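PDB 3C8U: fructokinase from Silicibacter sp., which probably transfers the gamma-phosphate of ATP to fructose or a related small molecule, as a P-loop kinase. Local coordinates for residues A[13-18]-A[23-28]; A[29-34]-A[192-197]; A[132-137]-A[142-147]. One frame throughout, in Å; residues are numbered along the deposited sequence. Where two conformers were deposited one is given.

All three contacts count as buried, but they draw on different chemistry. Interaction 1 sits at the beginning of strand 23-28, where a glutamine side chain takes a backbone N-H from the loop after helix 4-14. Interaction 2 follows directly in sequence, about 22 Å away between centres, and is made by van der Waals contact alone: one isoleucine of helix 186-195 against the probable phosphate-binding loop. Interaction 3 folds the segment after strand 126-131 back on itself, with leucines inside and an Asp-Arg salt bridge at its outer end. It touches both others: Ser28 OG meets Leu134 N, and Ala197 O meets Asp137 N.

Interaction 1: A[13-18]-A[23-28]; sequences ERLDPR and QLVALS
Gln23 has CG anti to its own carbonyl carbon (chi1 -72°) and an extended chain beyond it, which carries the amide out from the strand to the backbone of Leu15 and Asp16. Leu15 makes a similar first turn, chi1 -69°, and its CD2 branch lies alongside CB and CD of that glutamine. The polar link is one hydrogen bond: Asp16 N donates to Gln23 OE1 at 2.9 Å, with an N-H...O angle of 162°. The donor lies in the plane of the amide carbonyl and uses a lone pair of OE1. Gln23 OE1 also comes within 3.2 Å of Asp16 O, but both atoms are acceptors, and the pair adds no bond.

Strand 23-28 lies between strands 126-131 and 150-154 at the middle of the five-stranded parallel sheet, and leads into the probable P-loop. The contact joins the loop after helix 4-14 to the first residues of this strand. Leu15 also touches Val126 and Val150 on the two flanking strands, and Val25 reaches Val126 and Ile152.

Around the hydrogen bond the leucine packs on the aliphatic and amide parts of the glutamine. Leu15 CB lies 3.6 Å from Gln23 OE1, while Leu15 CD2 comes within 3.8 Å of Gln23 CD and 4.0 Å of Gln23 CB. The two side chains cross obliquely. Leu15 CD2 also meets Val25 CG2, at 4.2 Å, two residues farther along the strand. Further along the loop, Asp16 closes an Asx turn: Arg18 N donates to Asp16 OD1 at 3.0 Å, approaching from above the carboxylate plane.

Interaction 2: A[29-34]-A[192-197]; sequences GAPGSG and RAIEAA
Ala30 to Ser33 form a type II beta turn, closed by Ser33 N bonding to Ala30 O, and the last turn of helix 186-195 passes alongside it, with Ala30 and Ile194 nearest at 7.0 Å between CA atoms. The turn belongs to what is probably the Walker A P-loop, between strand 23-28 and helix 36-48, as the strand-loop-helix order and the glycines suggest. Gly32 takes the third position of the turn, where a type II turn commonly has positive phi.

Ile194 carries the whole contact from the helix side. With its CG1 anti to the carbonyl carbon (chi1 -77°), the chain sends CD1 straight at the loop. That methyl touches the CD corner of the Pro31 ring at 3.8 Å and lies 4.1 Å from Ala30 CB, so it rests against both residues at the start of the turn. Ile194 CD1 also comes to 3.9 Å from Gly29 O. Asn132 and Tyr133 pack on the same isoleucine, and Leu161 of helix 158-171 covers Ala30.

Inside the turn, Ala30 O is gripped twice by one residue: besides the backbone bond, Ser33 OG donates to it at 2.8 Å, in the carbonyl plane and on a lone pair.

Interaction 3: A[132-137]-A[142-147]; sequences NYLLFD and RDLTAI
The guanidinium of Arg142 meets the carboxylate of Asp137 edge-on, with the two planes 82° apart, close to perpendicular. A single oxygen takes both donors: Asp137 OD1 accepts from Arg142 NE at 2.7 Å and from Arg142 NH2 at 3.0 Å, each bond lying near the guanidinium plane. NE comes in nearly along the C-O axis, whereas NH2 approaches from above the carboxylate plane. The salt bridge is thus a side-on grip in which NE and NH2 share one oxygen. The arginine reaches it by folding back: CG sits between the backbone N and the carbonyl carbon, and the chain bends again at chi3 (57°), turning NE toward the aspartate.

Two ring faces are covered within segment 132-137. Asn132 CB lies over the centre of one face of the Tyr133 ring, and Tyr133 CD1 sits over the centre of one face of the Phe136 ring, 3.9 Å above its plane. The phenol oxygen of Tyr133 is hydrogen-bonded to Gly78 O.

Apolar branches fill the interval between the segments. In one of the two conformers modelled for Thr145, its CG2 touches Leu135 CD2 at 3.8 Å, their side chains crossing at about a right angle, a contact less certain for that reason. Leu144 CD1 points at the backbone, 4.1 Å from Tyr133 O, with Leu134 CD2 a little farther at 4.4 Å.

This connection runs from strand 126-131 to strand 150-154 in the parallel sheet. Asn132 OD1 bonds to Lys35 NZ of the probable P-loop. Leu134 and Leu144 both pack on Phe88 of helix 85-97, Leu134 and Leu135 reach Ala26 and Ser28 of strand 23-28, and Tyr133 lies against Asn190 of helix 186-195.

Interaction 1: A[13-18]-A[23-28]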
loop_
_atom_site.group_PDB
_atom_site.type_symbol
_atom_site.label_atom_id
_atom_site.label_comp_id
_atom_site.label_asym_id
_atom_site.label_seq_id
_atom_site.Cartn_x
_atom_site.Cartn_y
_atom_site.Cartn_z
ATOM N N GLU A 13 -0.480 -2.276 -21.029
ATOM C CA GLU A 13 -1.521 -2.062 -22.047
ATOM C C GLU A 13 -2.460 -0.973 -21.614
ATOM O O GLU A 13 -3.143 -0.367 -22.431
ATOM C CB GLU A 13 -2.378 -3.318 -22.280
ATOM C CG GLU A 13 -1.616 -4.469 -22.835
ATOM C CD GLU A 13 -2.468 -5.716 -22.908
ATOM O OE1 GLU A 13 -3.578 -5.724 -22.334
ATOM O OE2 GLU A 13 -1.987 -6.684 -23.507
ATOM N N ARG A 14 -2.522 -0.774 -20.319
ATOM C CA ARG A 14 -3.495 0.159 -19.738
ATOM C C ARG A 14 -2.904 1.534 -19.470
ATOM O O ARG A 14 -3.627 2.514 -19.267
ATOM C CB ARG A 14 -4.114 -0.423 -18.482
ATOM C CG ARG A 14 -5.024 -1.597 -18.788
ATOM C CD ARG A 14 -5.497 -2.223 -17.467
ATOM N NE ARG A 14 -6.547 -3.242 -17.635
ATOM C CZ ARG A 14 -6.350 -4.437 -18.169
ATOM N NH1 ARG A 14 -5.156 -4.789 -18.638
ATOM N NH2 ARG A 14 -7.368 -5.283 -18.261
ATOM N N LEU A 15 -1.584 1.599 -19.486
ATOM C CA LEU A 15 -0.873 2.890 -19.348
ATOM C C LEU A 15 -0.916 3.610 -20.688
ATOM O O LEU A 15 -1.145 3.009 -21.711
ATOM C CB LEU A 15 0.569 2.657 -18.903
ATOM C CG LEU A 15 0.661 2.141 -17.451
ATOM C CD1 LEU A 15 2.112 1.801 -17.163
ATOM C CD2 LEU A 15 0.077 3.147 -16.416
ATOM N N ASP A 16 -0.711 4.905 -20.667
ATOM C CA ASP A 16 -0.819 5.743 -21.868
ATOM C C ASP A 16 0.539 6.386 -22.104
ATOM O O ASP A 16 0.934 7.281 -21.361
ATOM C CB ASP A 16 -1.868 6.830 -21.665
ATOM C CG ASP A 16 -2.011 7.743 -22.860
ATOM O OD1 ASP A 16 -1.285 7.575 -23.866
ATOM O OD2 ASP A 16 -2.832 8.679 -22.762
ATOM N N PRO A 17 1.255 5.919 -23.103
ATOM C CA PRO A 17 2.616 6.382 -23.410
ATOM C C PRO A 17 2.671 7.882 -23.704
ATOM O O PRO A 17 3.718 8.509 -23.552
ATOM C CB PRO A 17 2.986 5.585 -24.669
ATOM C CG PRO A 17 1.959 4.571 -24.826
ATOM C CD PRO A 17 0.764 4.936 -24.076
ATOM N N ARG A 18 1.534 8.450 -24.100
ATOM C CA ARG A 18 1.511 9.874 -24.496
ATOM C C ARG A 18 1.187 10.788 -23.329
ATOM O O ARG A 18 1.209 12.007 -23.442
ATOM C CB ARG A 18 0.495 10.116 -25.603
ATOM C CG ARG A 18 0.804 9.340 -26.824
ATOM C CD ARG A 18 0.729 10.183 -28.017
ATOM N NE ARG A 18 0.906 9.378 -29.202
ATOM C CZ ARG A 18 1.003 9.868 -30.429
ATOM N NH1 ARG A 18 0.922 11.169 -30.631
ATOM N NH2 ARG A 18 1.158 9.053 -31.452
ATOM N N GLN A 23 3.322 8.285 -14.234
ATOM C CA GLN A 23 2.125 7.431 -14.082
ATOM C C GLN A 23 2.146 6.704 -12.741
ATOM O O GLN A 23 3.197 6.342 -12.226
ATOM C CB GLN A 23 1.999 6.481 -15.274
ATOM C CG GLN A 23 1.562 7.255 -16.555
ATOM C CD GLN A 23 1.553 6.415 -17.816
ATOM O OE1 GLN A 23 0.508 6.220 -18.411
ATOM N NE2 GLN A 23 2.710 5.901 -18.211
ATOM N N LEU A 24 0.955 6.591 -12.175
ATOM C CA LEU A 24 0.701 5.909 -10.889
ATOM C C LEU A 24 -0.087 4.616 -11.048
ATOM O O LEU A 24 -1.165 4.545 -11.643
ATOM C CB LEU A 24 -0.033 6.833 -9.932
ATOM C CG LEU A 24 0.588 8.205 -9.586
ATOM C CD1 LEU A 24 -0.170 8.824 -8.408
ATOM C CD2 LEU A 24 1.997 8.048 -9.209
ATOM N N VAL A 25 0.489 3.587 -10.477
ATOM C CA VAL A 25 -0.140 2.282 -10.387
ATOM C C VAL A 25 -0.313 1.908 -8.940
ATOM O O VAL A 25 0.649 1.856 -8.166
ATOM C CB VAL A 25 0.679 1.181 -11.156
ATOM C CG1 VAL A 25 0.060 -0.221 -10.945
ATOM C CG2 VAL A 25 0.781 1.497 -12.642
ATOM N N ALA A 26 -1.569 1.674 -8.577
ATOM C CA ALA A 26 -1.943 1.285 -7.203
ATOM C C ALA A 26 -2.003 -0.226 -7.032
ATOM O O ALA A 26 -2.566 -0.938 -7.855
ATOM C CB ALA A 26 -3.278 1.918 -6.819
ATOM N N LEU A 27 -1.372 -0.704 -5.962
ATOM C CA LEU A 27 -1.503 -2.104 -5.532
ATOM C C LEU A 27 -2.051 -2.080 -4.125
ATOM O O LEU A 27 -1.383 -1.641 -3.194
ATOM C CB LEU A 27 -0.160 -2.840 -5.549
ATOM C CG LEU A 27 -0.283 -4.277 -4.981
ATOM C CD1 LEU A 27 -1.205 -5.133 -5.853
ATOM C CD2 LEU A 27 1.068 -4.956 -4.840
ATOM N N SER A 28 -3.309 -2.473 -4.008
ATOM C CA SER A 28 -4.039 -2.434 -2.745
ATOM C C SER A 28 -4.219 -3.837 -2.208
ATOM O O SER A 28 -4.695 -4.748 -2.897
ATOM C CB SER A 28 -5.403 -1.764 -2.894
ATOM O OG SER A 28 -5.868 -1.209 -1.671
#

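Interaction 2: A[29-34]-A[192-197]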
loop_
_atom_site.group_PDB
_atom_site.type_symbol
_atom_site.label_atom_id
_atom_site.label_comp_id
_atom_site.label_asym_id
_atom_site.label_seq_id
_atom_site.Cartn_x
_atom_site.Cartn_y
_atom_site.Cartn_z
ATOM N N GLY A 29 -3.774 -3.992 -0.969
ATOM C CA GLY A 29 -3.966 -5.220 -0.210
ATOM C C GLY A 29 -4.635 -5.005 1.130
ATOM O O GLY A 29 -5.367 -4.043 1.360
ATOM N N ALA A 30 -4.414 -5.977 1.988
ATOM C CA ALA A 30 -4.821 -5.936 3.380
ATOM C C ALA A 30 -3.618 -6.350 4.232
ATOM O O ALA A 30 -2.645 -6.904 3.704
ATOM C CB ALA A 30 -6.037 -6.855 3.627
ATOM N N PRO A 31 -3.655 -6.036 5.538
ATOM C CA PRO A 31 -2.634 -6.541 6.437
ATOM C C PRO A 31 -2.501 -8.049 6.301
ATOM O O PRO A 31 -3.485 -8.796 6.344
ATOM C CB PRO A 31 -3.155 -6.148 7.831
ATOM C CG PRO A 31 -4.095 -5.005 7.581
ATOM C CD PRO A 31 -4.738 -5.344 6.259
ATOM N N GLY A 32 -1.253 -8.450 6.115
ATOM C CA GLY A 32 -0.878 -9.847 5.950
ATOM C C GLY A 32 -0.916 -10.321 4.520
ATOM O O GLY A 32 -0.713 -11.496 4.249
ATOM N N SER A 33 -1.204 -9.416 3.596
ATOM C CA SER A 33 -1.407 -9.833 2.188
ATOM C C SER A 33 -0.085 -10.113 1.465
ATOM O O SER A 33 -0.059 -10.712 0.391
ATOM C CB SER A 33 -2.213 -8.810 1.400
ATOM O OG SER A 33 -1.505 -7.588 1.267
ATOM N N GLY A 34 1.000 -9.653 2.064
ATOM C CA GLY A 34 2.343 -9.778 1.453
ATOM C C GLY A 34 2.480 -8.975 0.161
ATOM O O GLY A 34 3.117 -9.384 -0.809
ATOM N N ARG A 192 -10.973 -6.645 7.633
ATOM C CA ARG A 192 -12.414 -6.804 7.536
ATOM C C ARG A 192 -13.054 -5.513 7.006
ATOM O O ARG A 192 -13.918 -5.548 6.115
ATOM C CB ARG A 192 -12.993 -7.210 8.910
ATOM C CG ARG A 192 -14.263 -8.026 8.870
ATOM C CD ARG A 192 -14.392 -9.015 10.077
ATOM N NE ARG A 192 -13.915 -8.466 11.343
ATOM C CZ ARG A 192 -12.828 -8.900 11.985
ATOM N NH1 ARG A 192 -12.108 -9.901 11.481
ATOM N NH2 ARG A 192 -12.458 -8.337 13.133
ATOM N N ALA A 193 -12.624 -4.371 7.554
ATOM C CA ALA A 193 -13.128 -3.038 7.112
ATOM C C ALA A 193 -12.830 -2.822 5.629
ATOM O O ALA A 193 -13.620 -2.242 4.860
ATOM C CB ALA A 193 -12.471 -1.882 7.957
ATOM N N ILE A 194 -11.665 -3.324 5.243
ATOM C CA ILE A 194 -11.210 -3.232 3.845
ATOM C C ILE A 194 -12.140 -4.033 2.950
ATOM O O ILE A 194 -12.601 -3.541 1.931
ATOM C CB ILE A 194 -9.748 -3.720 3.675
ATOM C CG1 ILE A 194 -8.796 -2.630 4.168
ATOM C CG2 ILE A 194 -9.442 -4.083 2.199
ATOM C CD1 ILE A 194 -7.428 -3.161 4.593
ATOM N N GLU A 195 -12.453 -5.258 3.370
ATOM C CA GLU A 195 -13.292 -6.157 2.568
ATOM C C GLU A 195 -14.708 -5.605 2.471
ATOM O O GLU A 195 -15.435 -5.863 1.510
ATOM C CB GLU A 195 -13.316 -7.576 3.167
ATOM C CG GLU A 195 -14.340 -8.529 2.544
ATOM C CD GLU A 195 -14.028 -8.898 1.110
ATOM O OE1 GLU A 195 -12.912 -8.578 0.636
ATOM O OE2 GLU A 195 -14.901 -9.508 0.452
ATOM N N ALA A 196 -15.077 -4.830 3.476
ATOM C CA ALA A 196 -16.446 -4.302 3.579
ATOM C C ALA A 196 -16.637 -3.023 2.781
ATOM O O ALA A 196 -17.752 -2.523 2.622
ATOM C CB ALA A 196 -16.846 -4.098 5.036
ATOM N N ALA A 197 -15.536 -2.515 2.239
ATOM C CA ALA A 197 -15.539 -1.207 1.572
ATOM C C ALA A 197 -14.635 -1.227 0.336
ATOM O O ALA A 197 -13.721 -0.428 0.186
ATOM C CB ALA A 197 -15.105 -0.095 2.548
#

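Interaction 3: A[132-137]-A[142-147]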
loop_
_atom_site.group_PDB
_atom_site.type_symbol
_atom_site.label_atom_id
_atom_site.label_comp_id
_atom_site.label_asym_id
_atom_site.label_seq_id
_atom_site.Cartn_x
_atom_site.Cartn_y
_atom_site.Cartn_z
ATOM N N ASN A 132 -2.843 -0.460 2.087
ATOM C CA ASN A 132 -4.058 -1.180 2.436
ATOM C C ASN A 132 -5.339 -0.471 1.999
ATOM O O ASN A 132 -6.375 -1.099 1.872
ATOM C CB ASN A 132 -4.069 -1.457 3.944
ATOM C CG ASN A 132 -2.918 -2.349 4.367
ATOM O OD1 ASN A 132 -2.569 -3.308 3.655
ATOM N ND2 ASN A 132 -2.326 -2.053 5.496
ATOM N N TYR A 133 -5.255 0.851 1.814
ATOM C CA TYR A 133 -6.450 1.698 1.627
ATOM C C TYR A 133 -6.508 2.452 0.311
ATOM O O TYR A 133 -6.965 3.591 0.280
ATOM C CB TYR A 133 -6.591 2.691 2.800
ATOM C CG TYR A 133 -6.555 1.978 4.135
ATOM C CD1 TYR A 133 -7.544 1.058 4.475
ATOM C CD2 TYR A 133 -5.524 2.187 5.034
ATOM C CE1 TYR A 133 -7.501 0.376 5.683
ATOM C CE2 TYR A 133 -5.478 1.508 6.241
ATOM C CZ TYR A 133 -6.466 0.608 6.559
ATOM O OH TYR A 133 -6.413 -0.069 7.766
ATOM N N LEU A 134 -6.086 1.786 -0.774
ATOM C CA LEU A 134 -5.989 2.427 -2.088
ATOM C C LEU A 134 -7.221 2.269 -2.957
ATOM O O LEU A 134 -7.350 2.935 -3.987
ATOM C CB LEU A 134 -4.739 1.965 -2.833
ATOM C CG LEU A 134 -3.401 2.189 -2.079
ATOM C CD1 LEU A 134 -2.242 1.935 -3.070
ATOM C CD2 LEU A 134 -3.268 3.580 -1.389
ATOM N N LEU A 135 -8.117 1.401 -2.493
ATOM C CA LEU A 135 -9.378 1.058 -3.174
ATOM C C LEU A 135 -10.492 0.986 -2.132
ATOM O O LEU A 135 -11.296 0.061 -2.068
ATOM C CB LEU A 135 -9.249 -0.265 -3.942
ATOM C CG LEU A 135 -8.369 -0.179 -5.208
ATOM C CD1 LEU A 135 -8.238 -1.520 -5.923
ATOM C CD2 LEU A 135 -8.844 0.906 -6.189
ATOM N N PHE A 136 -10.456 1.982 -1.271
ATOM C CA PHE A 136 -11.228 1.989 -0.018
ATOM C C PHE A 136 -12.370 3.006 -0.027
ATOM O O PHE A 136 -12.179 4.224 -0.150
ATOM C CB PHE A 136 -10.236 2.239 1.136
ATOM C CG PHE A 136 -10.808 2.055 2.501
ATOM C CD1 PHE A 136 -11.250 0.809 2.933
ATOM C CD2 PHE A 136 -10.847 3.125 3.389
ATOM C CE1 PHE A 136 -11.753 0.644 4.218
ATOM C CE2 PHE A 136 -11.365 2.973 4.681
ATOM C CZ PHE A 136 -11.823 1.741 5.095
ATOM N N ASP A 137 -13.574 2.457 0.080
ATOM C CA ASP A 137 -14.813 3.232 -0.069
ATOM C C ASP A 137 -15.201 3.906 1.256
ATOM O O ASP A 137 -16.086 3.479 2.003
ATOM C CB ASP A 137 -15.922 2.349 -0.634
ATOM C CG ASP A 137 -17.135 3.136 -1.119
ATOM O OD1 ASP A 137 -17.174 4.383 -1.096
ATOM O OD2 ASP A 137 -18.071 2.462 -1.553
ATOM N N ARG A 142 -11.725 7.404 -0.901
ATOM C CA ARG A 142 -12.414 6.940 -2.126
ATOM C C ARG A 142 -12.027 7.830 -3.309
ATOM O O ARG A 142 -12.119 7.432 -4.475
ATOM C CB ARG A 142 -13.941 6.880 -1.949
ATOM C CG ARG A 142 -14.618 8.219 -1.735
ATOM C CD ARG A 142 -16.121 8.056 -1.855
ATOM N NE ARG A 142 -16.656 7.072 -0.924
ATOM C CZ ARG A 142 -17.334 7.383 0.177
ATOM N NH1 ARG A 142 -17.522 8.649 0.516
ATOM N NH2 ARG A 142 -17.791 6.428 0.958
ATOM N N ASP A 143 -11.510 8.999 -2.975
ATOM C CA ASP A 143 -11.112 9.980 -3.983
ATOM C C ASP A 143 -9.784 9.631 -4.616
ATOM O O ASP A 143 -9.414 10.182 -5.650
ATOM C CB ASP A 143 -11.014 11.378 -3.415
ATOM C CG ASP A 143 -12.347 11.900 -2.963
ATOM O OD1 ASP A 143 -13.375 11.422 -3.452
ATOM O OD2 ASP A 143 -12.344 12.784 -2.112
ATOM N N LEU A 144 -9.076 8.690 -4.000
ATOM C CA LEU A 144 -7.767 8.318 -4.512
ATOM C C LEU A 144 -7.885 7.564 -5.835
ATOM O O LEU A 144 -6.991 7.626 -6.690
ATOM C CB LEU A 144 -6.971 7.487 -3.507
ATOM C CG LEU A 144 -6.514 8.182 -2.231
ATOM C CD1 LEU A 144 -5.838 7.143 -1.340
ATOM C CD2 LEU A 144 -5.607 9.374 -2.524
ATOM N N THR A 145 -8.982 6.858 -6.022
ATOM C CA THR A 145 -9.141 6.025 -7.234
ATOM C C THR A 145 -9.086 6.867 -8.510
ATOM O O THR A 145 -8.701 6.410 -9.564
ATOM C CB THR A 145 -10.445 5.221 -7.223
ATOM O OG1 THR A 145 -11.567 6.107 -7.182
ATOM C CG2 THR A 145 -10.485 4.312 -6.042
ATOM N N ALA A 146 -9.446 8.119 -8.383
ATOM C CA ALA A 146 -9.431 9.031 -9.529
ATOM C C ALA A 146 -8.011 9.362 -9.913
ATOM O O ALA A 146 -7.750 9.841 -11.011
ATOM C CB ALA A 146 -10.187 10.304 -9.221
ATOM N N ILE A 147 -7.084 9.141 -8.982
ATOM C CA ILE A 147 -5.670 9.541 -9.191
ATOM C C ILE A 147 -4.879 8.447 -9.907
ATOM O O ILE A 147 -3.912 8.701 -10.600
ATOM C CB ILE A 147 -4.915 9.803 -7.839
ATOM C CG1 ILE A 147 -5.592 10.890 -7.021
ATOM C CG2 ILE A 147 -3.469 10.283 -8.064
ATOM C CD1 ILE A 147 -4.856 11.151 -5.732
#